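Local structure of 5-formyl-3-hydroxy-2-methylpyridine 4-carboxylate 5-dehydrogenase (Mesorhizobium japonicum MAFF 303099, 4OM8) at residues R20-G25 with I57-S61; V51-I57 with V299-R303; I120-Q124 with I151-T156; P130-V134 with K155-V161. The protein catalyses the NAD(+)-dependent oxidation of 5-formyl-3-hydroxy-2-methylpyridine-4-carboxylate to the dicarboxylate in vitamin B6 degradation, and can also reduce it with NADH to 4-pyridoxate. All coordinates share one frame; numbering follows the deposited sequence.

Interaction 1. Residues R20-G25 with I57-S61; sequences RLARGG and IALPS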
loop_
_atom_site.group_PDB
_atom_site.type_symbol
_atom_site.label_atom_id
_atom_site.label_comp_id
_atom_site.label_asym_id
_atom_site.label_seq_id
_atom_site.Cartn_x
_atom_site.Cartn_y
_atom_site.Cartn_z
ATOM N N ARG A 20 23.875 4.193 -5.377
ATOM C CA ARG A 20 23.327 2.899 -5.758
ATOM C C ARG A 20 23.862 2.462 -7.106
ATOM O O ARG A 20 24.136 1.280 -7.315
ATOM C CB ARG A 20 21.794 2.934 -5.802
ATOM C CG ARG A 20 21.174 1.591 -6.183
ATOM C CD ARG A 20 21.574 0.540 -5.172
ATOM N NE ARG A 20 21.096 -0.807 -5.479
ATOM C CZ ARG A 20 21.756 -1.679 -6.236
ATOM N NH1 ARG A 20 22.916 -1.339 -6.801
ATOM N NH2 ARG A 20 21.262 -2.897 -6.427
ATOM N N LEU A 21 23.985 3.410 -8.032
ATOM C CA LEU A 21 24.538 3.088 -9.336
ATOM C C LEU A 21 26.009 2.689 -9.233
ATOM O O LEU A 21 26.434 1.726 -9.867
ATOM C CB LEU A 21 24.373 4.277 -10.286
ATOM C CG LEU A 21 22.917 4.540 -10.685
ATOM C CD1 LEU A 21 22.796 5.891 -11.394
ATOM C CD2 LEU A 21 22.393 3.428 -11.592
ATOM N N ALA A 22 26.782 3.410 -8.432
ATOM C CA ALA A 22 28.186 3.051 -8.261
ATOM C C ALA A 22 28.342 1.682 -7.618
ATOM O O ALA A 22 29.269 0.941 -7.942
ATOM C CB ALA A 22 28.901 4.093 -7.435
ATOM N N ARG A 23 27.442 1.351 -6.699
ATOM C CA ARG A 23 27.504 0.056 -6.025
ATOM C C ARG A 23 27.283 -1.079 -7.035
ATOM O O ARG A 23 27.710 -2.211 -6.821
ATOM C CB ARG A 23 26.464 0.005 -4.895
ATOM C CG ARG A 23 26.552 -1.217 -3.971
ATOM C CD ARG A 23 27.856 -1.241 -3.194
ATOM N NE ARG A 23 27.981 -0.108 -2.279
ATOM C CZ ARG A 23 27.802 -0.192 -0.961
ATOM N NH1 ARG A 23 27.472 -1.349 -0.412
ATOM N NH2 ARG A 23 27.940 0.889 -0.201
ATOM N N GLY A 24 26.615 -0.768 -8.145
ATOM C CA GLY A 24 26.425 -1.729 -9.217
ATOM C C GLY A 24 27.627 -1.859 -10.144
ATOM O O GLY A 24 27.608 -2.654 -11.079
ATOM N N GLY A 25 28.675 -1.090 -9.889
ATOM C CA GLY A 25 29.887 -1.198 -10.683
ATOM C C GLY A 25 30.094 -0.052 -11.658
ATOM O O GLY A 25 31.123 0.020 -12.312
ATOM N N ILE A 57 23.885 -5.075 -0.167
ATOM C CA ILE A 57 24.118 -4.895 -1.599
ATOM C C ILE A 57 25.609 -4.811 -1.920
ATOM O O ILE A 57 26.303 -3.902 -1.465
ATOM C CB ILE A 57 23.421 -3.635 -2.110
ATOM C CG1 ILE A 57 21.914 -3.735 -1.855
ATOM C CG2 ILE A 57 23.707 -3.431 -3.596
ATOM C CD1 ILE A 57 21.186 -2.463 -2.159
ATOM N N ALA A 58 26.097 -5.753 -2.718
ATOM C CA ALA A 58 27.534 -5.837 -2.980
ATOM C C ALA A 58 27.959 -5.180 -4.292
ATOM O O ALA A 58 27.178 -5.091 -5.239
ATOM C CB ALA A 58 27.969 -7.292 -2.965
ATOM N N LEU A 59 29.211 -4.725 -4.336
ATOM C CA LEU A 59 29.859 -4.349 -5.590
ATOM C C LEU A 59 30.126 -5.641 -6.350
ATOM O O LEU A 59 30.492 -6.646 -5.728
ATOM C CB LEU A 59 31.167 -3.595 -5.329
ATOM C CG LEU A 59 31.335 -2.112 -5.681
ATOM C CD1 LEU A 59 32.627 -1.572 -5.058
ATOM C CD2 LEU A 59 31.323 -1.872 -7.185
ATOM N N PRO A 60 29.933 -5.635 -7.684
ATOM C CA PRO A 60 30.269 -6.836 -8.457
ATOM C C PRO A 60 31.779 -6.917 -8.578
ATOM O O PRO A 60 32.477 -6.009 -8.122
ATOM C CB PRO A 60 29.598 -6.609 -9.820
ATOM C CG PRO A 60 29.354 -5.141 -9.912
ATOM C CD PRO A 60 29.438 -4.534 -8.529
ATOM N N SER A 61 32.289 -7.973 -9.185
ATOM C CA SER A 61 33.723 -8.160 -9.168
ATOM C C SER A 61 34.396 -7.393 -10.304
ATOM O O SER A 61 35.586 -7.563 -10.543
ATOM C CB SER A 61 34.049 -9.642 -9.248
ATOM O OG SER A 61 33.346 -10.348 -8.243
#

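Interaction 2. Residues V51-I57 with V299-R303; sequences VLDALGI and VAVRR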
loop_
_atom_site.group_PDB
_atom_site.type_symbol
_atom_site.label_atom_id
_atom_site.label_comp_id
_atom_site.label_asym_id
_atom_site.label_seq_id
_atom_site.Cartn_x
_atom_site.Cartn_y
_atom_site.Cartn_z
ATOM N N VAL A 51 23.739 2.614 4.238
ATOM C CA VAL A 51 22.429 2.001 4.020
ATOM C C VAL A 51 22.563 0.864 3.013
ATOM O O VAL A 51 21.983 -0.201 3.183
ATOM C CB VAL A 51 21.408 3.045 3.550
ATOM C CG1 VAL A 51 20.170 2.369 2.953
ATOM C CG2 VAL A 51 21.034 3.956 4.704
ATOM N N LEU A 52 23.365 1.073 1.971
ATOM C CA LEU A 52 23.569 0.016 0.994
ATOM C C LEU A 52 24.235 -1.201 1.645
ATOM O O LEU A 52 23.906 -2.338 1.325
ATOM C CB LEU A 52 24.412 0.524 -0.174
ATOM C CG LEU A 52 23.744 1.587 -1.045
ATOM C CD1 LEU A 52 24.694 1.991 -2.159
ATOM C CD2 LEU A 52 22.475 1.046 -1.642
ATOM N N ASP A 53 25.158 -0.950 2.571
ATOM C CA ASP A 53 25.767 -2.043 3.330
ATOM C C ASP A 53 24.704 -2.798 4.125
ATOM O O ASP A 53 24.671 -4.029 4.129
ATOM C CB ASP A 53 26.839 -1.523 4.289
ATOM C CG ASP A 53 28.053 -0.952 3.579
ATOM O OD1 ASP A 53 28.258 -1.250 2.383
ATOM O OD2 ASP A 53 28.817 -0.215 4.244
ATOM N N ALA A 54 23.846 -2.041 4.796
ATOM C CA ALA A 54 22.798 -2.608 5.633
ATOM C C ALA A 54 21.800 -3.397 4.795
ATOM O O ALA A 54 21.165 -4.322 5.293
ATOM C CB ALA A 54 22.098 -1.511 6.409
ATOM N N LEU A 55 21.646 -3.019 3.527
ATOM C CA LEU A 55 20.783 -3.765 2.617
ATOM C C LEU A 55 21.455 -5.008 2.049
ATOM O O LEU A 55 20.821 -5.804 1.350
ATOM C CB LEU A 55 20.331 -2.858 1.470
ATOM C CG LEU A 55 19.237 -1.856 1.835
ATOM C CD1 LEU A 55 19.097 -0.816 0.741
ATOM C CD2 LEU A 55 17.895 -2.577 2.079
ATOM N N GLY A 56 22.745 -5.165 2.337
ATOM C CA GLY A 56 23.492 -6.319 1.872
ATOM C C GLY A 56 23.772 -6.280 0.383
ATOM O O GLY A 56 23.884 -7.324 -0.257
ATOM N N ILE A 57 23.885 -5.075 -0.167
ATOM C CA ILE A 57 24.118 -4.895 -1.599
ATOM C C ILE A 57 25.609 -4.811 -1.920
ATOM O O ILE A 57 26.303 -3.902 -1.465
ATOM C CB ILE A 57 23.421 -3.635 -2.110
ATOM C CG1 ILE A 57 21.914 -3.735 -1.855
ATOM C CG2 ILE A 57 23.707 -3.431 -3.596
ATOM C CD1 ILE A 57 21.186 -2.463 -2.159
ATOM N N VAL A 299 14.500 -0.246 5.554
ATOM C CA VAL A 299 15.575 -1.187 5.269
ATOM C C VAL A 299 15.232 -2.590 5.793
ATOM O O VAL A 299 15.379 -3.575 5.065
ATOM C CB VAL A 299 16.922 -0.688 5.841
ATOM C CG1 VAL A 299 17.951 -1.810 5.832
ATOM C CG2 VAL A 299 17.403 0.505 5.015
ATOM N N ALA A 300 14.738 -2.684 7.028
ATOM C CA ALA A 300 14.457 -3.996 7.619
ATOM C C ALA A 300 13.327 -4.717 6.877
ATOM O O ALA A 300 13.394 -5.930 6.636
ATOM C CB ALA A 300 14.118 -3.850 9.089
ATOM N N VAL A 301 12.290 -3.967 6.524
ATOM C CA VAL A 301 11.149 -4.539 5.821
ATOM C C VAL A 301 11.563 -5.027 4.433
ATOM O O VAL A 301 11.177 -6.110 4.000
ATOM C CB VAL A 301 10.005 -3.508 5.707
ATOM C CG1 VAL A 301 8.960 -3.963 4.681
ATOM C CG2 VAL A 301 9.370 -3.277 7.079
ATOM N N ARG A 302 12.379 -4.239 3.737
ATOM C CA ARG A 302 12.785 -4.636 2.397
ATOM C C ARG A 302 13.497 -5.987 2.402
ATOM O O ARG A 302 13.236 -6.833 1.541
ATOM C CB ARG A 302 13.681 -3.569 1.759
ATOM C CG ARG A 302 14.417 -4.109 0.550
ATOM C CD ARG A 302 15.056 -3.039 -0.312
ATOM N NE ARG A 302 15.912 -3.693 -1.298
ATOM C CZ ARG A 302 16.726 -3.065 -2.142
ATOM N NH1 ARG A 302 16.813 -1.740 -2.145
ATOM N NH2 ARG A 302 17.459 -3.780 -2.980
ATOM N N ARG A 303 14.375 -6.207 3.378
ATOM C CA ARG A 303 15.102 -7.467 3.424
ATOM C C ARG A 303 14.141 -8.637 3.596
ATOM O O ARG A 303 14.319 -9.684 2.975
ATOM C CB ARG A 303 16.151 -7.435 4.529
ATOM C CG ARG A 303 17.192 -6.361 4.267
ATOM C CD ARG A 303 18.475 -6.654 4.989
ATOM N NE ARG A 303 18.260 -6.862 6.413
ATOM C CZ ARG A 303 19.214 -7.241 7.254
ATOM N NH1 ARG A 303 20.441 -7.453 6.807
ATOM N NH2 ARG A 303 18.945 -7.404 8.541
#

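Interaction 3. Residues I120-Q124 with I151-T156; sequences ITKLQ and IAGEKT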
loop_
_atom_site.group_PDB
_atom_site.type_symbol
_atom_site.label_atom_id
_atom_site.label_comp_id
_atom_site.label_asym_id
_atom_site.label_seq_id
_atom_site.Cartn_x
_atom_site.Cartn_y
_atom_site.Cartn_z
ATOM N N ILE A 120 7.387 12.365 -21.169
ATOM C CA ILE A 120 8.660 12.127 -21.844
ATOM C C ILE A 120 8.552 12.644 -23.274
ATOM O O ILE A 120 9.519 13.139 -23.847
ATOM C CB ILE A 120 9.031 10.626 -21.830
ATOM C CG1 ILE A 120 9.011 10.080 -20.390
ATOM C CG2 ILE A 120 10.397 10.399 -22.451
ATOM C CD1 ILE A 120 9.782 10.934 -19.376
ATOM N N THR A 121 7.345 12.562 -23.831
ATOM C CA THR A 121 7.094 13.049 -25.186
ATOM C C THR A 121 7.383 14.549 -25.323
ATOM O O THR A 121 7.898 15.006 -26.364
ATOM C CB THR A 121 5.649 12.755 -25.585
ATOM O OG1 THR A 121 5.473 11.337 -25.625
ATOM C CG2 THR A 121 5.316 13.351 -26.950
ATOM N N LYS A 122 7.080 15.312 -24.276
ATOM C CA LYS A 122 7.406 16.735 -24.277
ATOM C C LYS A 122 8.894 16.974 -24.071
ATOM O O LYS A 122 9.504 17.793 -24.757
ATOM C CB LYS A 122 6.614 17.470 -23.200
ATOM C CG LYS A 122 5.174 17.731 -23.575
ATOM C CD LYS A 122 4.502 18.619 -22.547
ATOM C CE LYS A 122 3.027 18.795 -22.883
ATOM N NZ LYS A 122 2.362 19.749 -21.959
ATOM N N LEU A 123 9.487 16.238 -23.138
ATOM C CA LEU A 123 10.899 16.432 -22.819
ATOM C C LEU A 123 11.794 16.174 -24.024
ATOM O O LEU A 123 12.743 16.923 -24.264
ATOM C CB LEU A 123 11.306 15.526 -21.658
ATOM C CG LEU A 123 10.659 15.901 -20.318
ATOM C CD1 LEU A 123 11.093 14.920 -19.232
ATOM C CD2 LEU A 123 11.032 17.332 -19.942
ATOM N N GLN A 124 11.484 15.137 -24.803
ATOM C CA GLN A 124 12.402 14.720 -25.859
ATOM C C GLN A 124 12.321 15.646 -27.077
ATOM O O GLN A 124 13.179 15.586 -27.971
ATOM C CB GLN A 124 12.160 13.260 -26.257
ATOM C CG GLN A 124 10.816 13.003 -26.918
ATOM C CD GLN A 124 10.452 11.526 -26.994
ATOM O OE1 GLN A 124 9.280 11.189 -27.174
ATOM N NE2 GLN A 124 11.443 10.643 -26.879
ATOM N N ILE A 151 10.089 4.580 -19.039
ATOM C CA ILE A 151 8.979 5.093 -19.844
ATOM C C ILE A 151 9.388 5.694 -21.178
ATOM O O ILE A 151 10.008 6.752 -21.232
ATOM C CB ILE A 151 8.183 6.176 -19.088
ATOM C CG1 ILE A 151 7.927 5.754 -17.634
ATOM C CG2 ILE A 151 6.873 6.481 -19.818
ATOM C CD1 ILE A 151 8.849 6.425 -16.605
ATOM N N ALA A 152 8.970 5.055 -22.261
ATOM C CA ALA A 152 9.177 5.646 -23.572
ATOM C C ALA A 152 8.260 6.833 -23.825
ATOM O O ALA A 152 7.064 6.797 -23.518
ATOM C CB ALA A 152 8.960 4.606 -24.643
ATOM N N GLY A 153 8.813 7.892 -24.408
ATOM C CA GLY A 153 7.987 8.914 -25.027
ATOM C C GLY A 153 7.616 8.460 -26.433
ATOM O O GLY A 153 8.055 7.401 -26.881
ATOM N N GLU A 154 6.813 9.261 -27.129
ATOM C CA GLU A 154 6.342 8.885 -28.454
ATOM C C GLU A 154 7.483 8.582 -29.429
ATOM O O GLU A 154 7.336 7.724 -30.304
ATOM C CB GLU A 154 5.446 9.989 -29.011
ATOM C CG GLU A 154 4.792 9.647 -30.333
ATOM C CD GLU A 154 3.704 8.600 -30.200
ATOM O OE1 GLU A 154 3.255 8.331 -29.064
ATOM O OE2 GLU A 154 3.286 8.049 -31.241
ATOM N N LYS A 155 8.613 9.259 -29.258
ATOM C CA LYS A 155 9.739 9.110 -30.176
ATOM C C LYS A 155 10.846 8.210 -29.630
ATOM O O LYS A 155 11.845 7.980 -30.301
ATOM C CB LYS A 155 10.331 10.488 -30.512
ATOM C CG LYS A 155 9.404 11.424 -31.284
ATOM C CD LYS A 155 10.140 12.727 -31.621
ATOM C CE LYS A 155 9.256 13.696 -32.400
ATOM N NZ LYS A 155 8.719 13.088 -33.649
ATOM N N THR A 156 10.684 7.703 -28.411
ATOM C CA THR A 156 11.731 6.871 -27.820
ATOM C C THR A 156 11.872 5.531 -28.542
ATOM O O THR A 156 10.881 4.847 -28.795
ATOM C CB THR A 156 11.459 6.599 -26.322
ATOM O OG1 THR A 156 11.352 7.841 -25.615
ATOM C CG2 THR A 156 12.565 5.772 -25.707
HETATM O O HOH W 1 3.020 8.999 -26.234
#

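Interaction 4. Residues P130-V134 with K155-V161; sequences PERMV and KTAPQTV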
loop_
_atom_site.group_PDB
_atom_site.type_symbol
_atom_site.label_atom_id
_atom_site.label_comp_id
_atom_site.label_asym_id
_atom_site.label_seq_id
_atom_site.Cartn_x
_atom_site.Cartn_y
_atom_site.Cartn_z
ATOM N N PRO A 130 15.920 12.358 -30.293
ATOM C CA PRO A 130 14.982 12.138 -29.187
ATOM C C PRO A 130 14.748 10.659 -28.931
ATOM O O PRO A 130 14.206 10.301 -27.876
ATOM C CB PRO A 130 13.695 12.822 -29.667
ATOM C CG PRO A 130 13.830 12.863 -31.177
ATOM C CD PRO A 130 15.288 13.034 -31.439
ATOM N N GLU A 131 15.159 9.805 -29.869
ATOM C CA GLU A 131 14.961 8.374 -29.712
ATOM C C GLU A 131 15.790 7.787 -28.576
ATOM O O GLU A 131 15.453 6.707 -28.077
ATOM C CB GLU A 131 15.279 7.626 -31.009
ATOM C CG GLU A 131 14.586 8.187 -32.230
ATOM C CD GLU A 131 15.370 9.324 -32.861
ATOM O OE1 GLU A 131 16.472 9.647 -32.369
ATOM O OE2 GLU A 131 14.898 9.864 -33.867
ATOM N N ARG A 132 16.858 8.475 -28.161
ATOM C CA ARG A 132 17.680 7.999 -27.048
ATOM C C ARG A 132 17.329 8.714 -25.738
ATOM O O ARG A 132 18.082 8.628 -24.752
ATOM C CB ARG A 132 19.189 8.147 -27.351
ATOM C CG ARG A 132 19.667 9.485 -27.944
ATOM C CD ARG A 132 19.570 10.684 -26.971
ATOM N NE ARG A 132 19.993 11.906 -27.663
ATOM C CZ ARG A 132 21.253 12.334 -27.711
ATOM N NH1 ARG A 132 22.213 11.665 -27.079
ATOM N NH2 ARG A 132 21.553 13.439 -28.393
ATOM N N MET A 133 16.200 9.417 -25.723
ATOM C CA MET A 133 15.706 10.001 -24.475
ATOM C C MET A 133 14.522 9.202 -23.956
ATOM O O MET A 133 13.656 8.785 -24.715
ATOM C CB MET A 133 15.306 11.464 -24.635
ATOM C CG MET A 133 14.587 11.992 -23.391
ATOM S SD MET A 133 14.395 13.768 -23.326
ATOM C CE MET A 133 16.057 14.278 -22.918
ATOM N N VAL A 134 14.506 8.989 -22.645
ATOM C CA VAL A 134 13.569 8.074 -22.010
ATOM C C VAL A 134 13.319 8.518 -20.582
ATOM O O VAL A 134 14.139 9.238 -19.997
ATOM C CB VAL A 134 14.150 6.629 -22.039
ATOM C CG1 VAL A 134 15.429 6.535 -21.202
ATOM C CG2 VAL A 134 13.135 5.585 -21.599
ATOM N N LYS A 155 8.613 9.259 -29.258
ATOM C CA LYS A 155 9.739 9.110 -30.176
ATOM C C LYS A 155 10.846 8.210 -29.630
ATOM O O LYS A 155 11.845 7.980 -30.301
ATOM C CB LYS A 155 10.331 10.488 -30.512
ATOM C CG LYS A 155 9.404 11.424 -31.284
ATOM C CD LYS A 155 10.140 12.727 -31.621
ATOM C CE LYS A 155 9.256 13.696 -32.400
ATOM N NZ LYS A 155 8.719 13.088 -33.649
ATOM N N THR A 156 10.684 7.703 -28.411
ATOM C CA THR A 156 11.731 6.871 -27.820
ATOM C C THR A 156 11.872 5.531 -28.542
ATOM O O THR A 156 10.881 4.847 -28.795
ATOM C CB THR A 156 11.459 6.599 -26.322
ATOM O OG1 THR A 156 11.352 7.841 -25.615
ATOM C CG2 THR A 156 12.565 5.772 -25.707
ATOM N N ALA A 157 13.105 5.161 -28.884
ATOM C CA ALA A 157 13.344 3.870 -29.521
ATOM C C ALA A 157 13.096 2.745 -28.532
ATOM O O ALA A 157 13.477 2.843 -27.369
ATOM C CB ALA A 157 14.764 3.791 -30.056
ATOM N N PRO A 158 12.442 1.670 -28.989
ATOM C CA PRO A 158 12.280 0.489 -28.138
ATOM C C PRO A 158 13.624 0.002 -27.588
ATOM O O PRO A 158 13.670 -0.432 -26.438
ATOM C CB PRO A 158 11.656 -0.539 -29.087
ATOM C CG PRO A 158 10.854 0.299 -30.022
ATOM C CD PRO A 158 11.681 1.555 -30.246
ATOM N N GLN A 159 14.689 0.104 -28.379
ATOM C CA GLN A 159 16.029 -0.279 -27.930
ATOM C C GLN A 159 16.491 0.525 -26.709
ATOM O O GLN A 159 17.194 0.014 -25.849
ATOM C CB GLN A 159 17.036 -0.102 -29.070
ATOM C CG GLN A 159 16.876 -1.098 -30.222
ATOM C CD GLN A 159 15.663 -0.816 -31.101
ATOM O OE1 GLN A 159 15.117 0.292 -31.102
ATOM N NE2 GLN A 159 15.234 -1.827 -31.855
ATOM N N THR A 160 16.081 1.784 -26.635
ATOM C CA THR A 160 16.455 2.638 -25.513
ATOM C C THR A 160 15.814 2.126 -24.235
ATOM O O THR A 160 16.463 2.006 -23.184
ATOM C CB THR A 160 16.040 4.087 -25.779
ATOM O OG1 THR A 160 16.727 4.543 -26.956
ATOM C CG2 THR A 160 16.369 4.998 -24.582
ATOM N N VAL A 161 14.531 1.798 -24.343
ATOM C CA VAL A 161 13.803 1.234 -23.216
ATOM C C VAL A 161 14.434 -0.084 -22.783
ATOM O O VAL A 161 14.673 -0.306 -21.590
ATOM C CB VAL A 161 12.312 1.027 -23.567
ATOM C CG1 VAL A 161 11.596 0.258 -22.480
ATOM C CG2 VAL A 161 11.622 2.373 -23.812
#

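Interaction 1. Residues R20-G25 with I57-S61
In the Rossmann-type NAD-binding domain, the C-terminal end of helix 14-23, the helix that follows the first strand of the sheet, meets the loop that joins helix 35-54 to strand 66-70, with Arg20 and Arg23 both packing on Ile57. The helix closes in a Schellman motif: Gly25 N bonds back to Ala22 O, and at the positive phi of Gly25 (106°) a CB would press on the carbonyl oxygen of Gly24 and also come close to Pro60 CG. Ile57 points toward the helix. Its CG2 methyl sits over the centre of one face of the Arg20 guanidinium, 3.7 Å from Arg20 CZ, while its CD1 methyl reaches Arg20 NE at the same distance. The polar end of Arg20 is engaged elsewhere, NH2 bonding to the carbonyl of Ile171.

Arg23 meets the same methyl from another direction, its CG 3.6 Å from Ile57 CG2. Bends at chi2 and chi3 (both 64°) curl the chain round so that NH1 donates to the carbonyl of Ile57, with Arg23 NH1 and Ile57 O 3.0 Å apart. The oxygen lies close to the guanidinium plane and the donor nearly along the C=O axis. Salt bridges to Glu49 and Asp53 grip the same guanidinium, fixing its rotation and tying the end of helix 14-23 to helix 35-54 as well as to the loop.

Farther along, the loop runs past the helix end with its carbons against the carbonyl oxygens there. Pro60 CG packs 3.3 Å from Gly24 O, and Leu59 CD2 touches Ala22 O. Beside them Leu59 CA directs its hydrogen at Arg23 O, a C-H...O contact of 3.3 Å with an angle of 165° at the hydrogen.

Interaction 2. Residues V51-I57 with V299-R303
Leu55, Val299 and Arg302 carry this contact, which joins the end of helix 35-54 in the NAD-binding domain to the C-terminal helix 284-305 through side-chain packing, without a hydrogen bond between the two segments. Leu55 CD2 lies between the other two, 3.8 Å from Val299 CG1 and 3.7 Å from Arg302 CD. Val299 straddles the last helical turn with its two methyls: CG1 turns to Leu55 and to Ala54 CB, whereas CG2 meets Val51 CG1 at 3.9 Å.

Arg302 is stretched from CG to NE (chi2 166°, chi3 170°), which carries its aliphatic part across Leu55 at about a right angle and brings NH2 to 4.0 Å from Ile57 CD1. Beyond the leucine its charge is met by Glu306, just past the end of that helix, which pairs with NE, and NH1 bonds to the carbonyl of Ile144. Shortened to an alanine, this position would probably leave Leu55 CD2 poorly covered, and Glu306 and the Ile144 carbonyl without their partner. The chain following Leu55 leaves the helix through a Schellman motif, Gly56 having positive phi.

On another face of helix 35-54, Leu52 packs on Ala19, Arg20 and Arg23 of helix 14-23. Helix 284-305 in turn faces the second subunit: its Ala300 and Val301 touch Ile304 of the second subunit, and its Arg302 touches Tyr222 of that subunit, placing helix 35-54 beside a helix of the dimer interface.

Interaction 3. Residues I120-Q124 with I151-T156
Thr121 on the short helix 120-123 of the Rossmann-type domain and Gln124, three residues on, bind the type I beta turn Gly153-Thr156 that leads from strand 147-151 to helix 158-170. Thr121 OG1 accepts from Glu154 N at 2.9 Å. Gln124 spans the turn with both ends of its amide: OE1 accepts from Lys155 N at 2.9 Å, the donor standing above the carbonyl plane, and NE2 donates to Thr156 OG1 at 3.1 Å in a more bent bond. The chain gets there with CG set between the backbone N and the carbonyl carbon (chi1 66°) and runs extended beyond it. A leucine in its place would probably leave Lys155 N without its acceptor and Thr156 OG1 without the amide N-H.

Gly153 lies directly against the helix, where a CB would clash with Gln124 OE1 and Thr121 N. Next to it Ile120 packs with CG2 on Gly153 N and CG1 3.6 Å from Ile151 O, crossing the Ile151 side chain at about a right angle. Ile151 itself touches His137, a site inferred to be important for catalysis.

In the next shell, Asp181 receives bonds from Thr121 OG1 and from Ile120 N, fixing the start of the helix. The Thr156 hydroxyl donates to Met133 O and, within its own turn, accepts from Gly153 N, with Gly153 N and Thr156 OG1 2.8 Å apart.

Interaction 4. Residues P130-V134 with K155-V161
Two backbone carbonyls, those of Glu131 and Met133, hold the chain leading into helix 158-170, and its first turn, on the start of strand 133-137. Glu131 O takes two donors: Ala157 N at 2.9 Å, in the carbonyl plane on a lone pair and almost straight (169°), and Thr160 OG1 at 2.8 Å, tilted from that plane. Met133 O accepts the hydroxyl hydrogen of Thr156 OG1 in a short bond of 2.6 Å.

Ala157 is the N-cap residue of helix 158-170, and the helix leads on to strand 174-178 at the edge of the sheet of this Rossmann-type domain. Next to the polar bonds its first turn packs on the sheet. Val134 points toward it and slides past Thr160 in the opposite direction, Val134 CB meeting Thr160 CG2 at 3.7 Å; Val134 CG2, anti to the backbone N, faces Val161 CG2. Val150 of strand 147-151 and Ile110 of strand 110-113 also pack on Val134.

The solvent side is looser. The aliphatic part of the exposed Lys155 crosses the Pro130 ring, with Lys155 CD 3.7 Å from Pro130 CG. The charged ends of Lys155 and Glu131 diverge, Glu131 OE2 lying 7.0 Å from Lys155 NZ.

Overall arrangement
From the N terminus, interaction 1 closes the first loop, bringing the end of helix 14-23 to the chain after helix 35-54. Interaction 2 crosses it and shares Ile57: its loop runs from residues 51-57 to the C-terminal helix 284-305 and so encloses interactions 3 and 4. Arg23 and Asp53 join the first two contacts by a salt bridge. Interactions 3 and 4 follow interaction 1 in series and cross each other. They share Lys155 and Thr156, by which the turn after strand 147-151 is tied to both helix 120-123 and strand 133-137. Their centres are 7 Å apart, whereas interactions 2 and 3 lie on opposite sides of the chain's centre, about 33 Å apart between centres.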